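Local coordinates for phenylacetic acid degradation protein PaaI (Thermus thermophilus HB8, PDB 1WLU) that probably hydrolyses acyl-CoA thioesters as a hot dog fold thioesterase of phenylacetic acid degradation, at residues G25-A29 against D30-L34. Residues are numbered along the deposited sequence; the frame is centred on the assembly and turned at random.
Sequences GEVRA and DHLNL
Arg-28 lays its CB over one face of the His-31 ring and carries its guanidinium past the CE1-NE2 side, where it meets Asp-30, in the short 3-10 turn that follows strand 20-26 of the hot dog fold. The turn leads into the loop before helix 40-56. It is closed by the backbone: His-31 N donates to Arg-28 O at 3.0 Å, and a weak bond of 3.4 Å runs from Leu-32 N to Ala-29 O. The CB of Arg-28 makes a CH-pi contact 4.0 Å from the imidazole centroid. The side chain then bends at chi3 (-52°), and the guanidinium plane ends up 26° from the ring plane, beside NE2. Its NH2 forms a salt bridge with Asp-30 OD2, 3.1 Å long, on the syn lone pair of that oxygen. Asp-30 OD2 lies out of the guanidinium plane, so the pairing is not a flat two-pronged one; a weak bond from NE to Asp-30 OD1 accompanies it. NH2 also bonds Ala-8 O of helix 4-8 in the same chain, and makes a weak bond to His-31 NE2. Cutting Arg-28 back to an alanine would probably leave the Asp-30 carboxylate without its charged mate in the turn and Ala-8 O without this donor. Asp-30 also packs on Ala-8 of the second subunit. The His-31 ring stacks with Phe-42 of helix 40-56 and packs on Phe-5 of the second subunit, so the turn lies at a subunit interface. At the ring edge, ND1 gives a weak, bent bond to Glu-26 O, in the plane of the imidazole. The Val-27 and Leu-32 side chains cross at about a right angle. Chi1 of Val-27 (179°) turns CG1 away from the backbone N, and this methyl meets Leu-32 CD2 at 3.8 Å.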
loop_
_atom_site.group_PDB
_atom_site.type_symbol
_atom_site.label_atom_id
_atom_site.label_comp_id
_atom_site.label_asym_id
_atom_site.label_seq_id
_atom_site.Cartn_x
_atom_site.Cartn_y
_atom_site.Cartn_z
ATOM N N GLY A 25 -1.761 -21.849 10.411
ATOM C CA GLY A 25 -0.455 -22.472 10.431
ATOM C C GLY A 25 0.195 -22.264 11.779
ATOM O O GLY A 25 -0.358 -21.598 12.651
ATOM N N GLU A 26 1.365 -22.858 11.958
ATOM C CA GLU A 26 2.103 -22.708 13.200
ATOM C C GLU A 26 3.492 -22.233 12.817
ATOM O O GLU A 26 4.056 -22.695 11.825
ATOM C CB GLU A 26 2.200 -24.044 13.944
ATOM C CG GLU A 26 2.860 -23.927 15.315
ATOM C CD GLU A 26 2.940 -25.253 16.048
ATOM O OE1 GLU A 26 1.894 -25.921 16.186
ATOM O OE2 GLU A 26 4.045 -25.622 16.495
ATOM N N VAL A 27 4.033 -21.296 13.585
ATOM C CA VAL A 27 5.369 -20.791 13.308
ATOM C C VAL A 27 6.372 -21.856 13.738
ATOM O O VAL A 27 6.475 -22.179 14.921
ATOM C CB VAL A 27 5.649 -19.485 14.082
ATOM C CG1 VAL A 27 7.060 -18.996 13.783
ATOM C CG2 VAL A 27 4.629 -18.421 13.692
ATOM N N ARG A 28 7.085 -22.414 12.767
ATOM C CA ARG A 28 8.081 -23.443 13.045
ATOM C C ARG A 28 9.466 -22.812 13.090
ATOM O O ARG A 28 9.638 -21.634 12.774
ATOM C CB ARG A 28 8.043 -24.526 11.964
ATOM C CG ARG A 28 6.687 -25.193 11.805
ATOM C CD ARG A 28 6.703 -26.253 10.711
ATOM N NE ARG A 28 7.224 -25.736 9.448
ATOM C CZ ARG A 28 6.989 -26.283 8.259
ATOM N NH1 ARG A 28 6.234 -27.370 8.164
ATOM N NH2 ARG A 28 7.506 -25.743 7.163
ATOM N N ALA A 29 10.456 -23.606 13.482
ATOM C CA ALA A 29 11.828 -23.127 13.572
ATOM C C ALA A 29 12.338 -22.585 12.239
ATOM O O ALA A 29 13.069 -21.594 12.206
ATOM C CB ALA A 29 12.735 -24.254 14.056
ATOM N N ASP A 30 11.949 -23.232 11.144
ATOM C CA ASP A 30 12.387 -22.817 9.815
ATOM C C ASP A 30 11.657 -21.586 9.285
ATOM O O ASP A 30 11.946 -21.126 8.185
ATOM C CB ASP A 30 12.226 -23.978 8.825
ATOM C CG ASP A 30 10.786 -24.439 8.687
ATOM O OD1 ASP A 30 10.153 -24.744 9.718
ATOM O OD2 ASP A 30 10.286 -24.505 7.542
ATOM N N HIS A 31 10.728 -21.055 10.074
ATOM C CA HIS A 31 9.958 -19.875 9.675
ATOM C C HIS A 31 10.468 -18.599 10.329
ATOM O O HIS A 31 9.945 -17.514 10.071
ATOM C CB HIS A 31 8.486 -20.065 10.039
ATOM C CG HIS A 31 7.841 -21.225 9.351
ATOM N ND1 HIS A 31 6.739 -21.872 9.863
ATOM C CD2 HIS A 31 8.135 -21.846 8.184
ATOM C CE1 HIS A 31 6.382 -22.844 9.043
ATOM N NE2 HIS A 31 7.213 -22.850 8.016
ATOM N N LEU A 32 11.485 -18.725 11.175
ATOM C CA LEU A 32 12.038 -17.566 11.861
ATOM C C LEU A 32 13.016 -16.795 10.987
ATOM O O LEU A 32 13.640 -17.358 10.088
ATOM C CB LEU A 32 12.736 -18.001 13.152
ATOM C CG LEU A 32 11.871 -18.766 14.157
ATOM C CD1 LEU A 32 12.702 -19.095 15.391
ATOM C CD2 LEU A 32 10.654 -17.932 14.540
ATOM N N ASN A 33 13.138 -15.501 11.262
ATOM C CA ASN A 33 14.041 -14.633 10.517
ATOM C C ASN A 33 15.312 -14.386 11.322
ATOM O O ASN A 33 15.548 -15.037 12.341
ATOM C CB ASN A 33 13.365 -13.293 10.217
ATOM C CG ASN A 33 12.860 -12.609 11.468
ATOM O OD1 ASN A 33 13.414 -12.789 12.550
ATOM N ND2 ASN A 33 11.806 -11.807 11.324
ATOM N N LEU A 34 16.114 -13.431 10.860
ATOM C CA LEU A 34 17.367 -13.078 11.520
ATOM C C LEU A 34 17.133 -12.453 12.894
ATOM O O LEU A 34 18.069 -12.305 13.678
ATOM C CB LEU A 34 18.171 -12.103 10.650
ATOM C CG LEU A 34 17.638 -10.673 10.477
ATOM C CD1 LEU A 34 18.677 -9.844 9.730
ATOM C CD2 LEU A 34 16.312 -10.678 9.727
#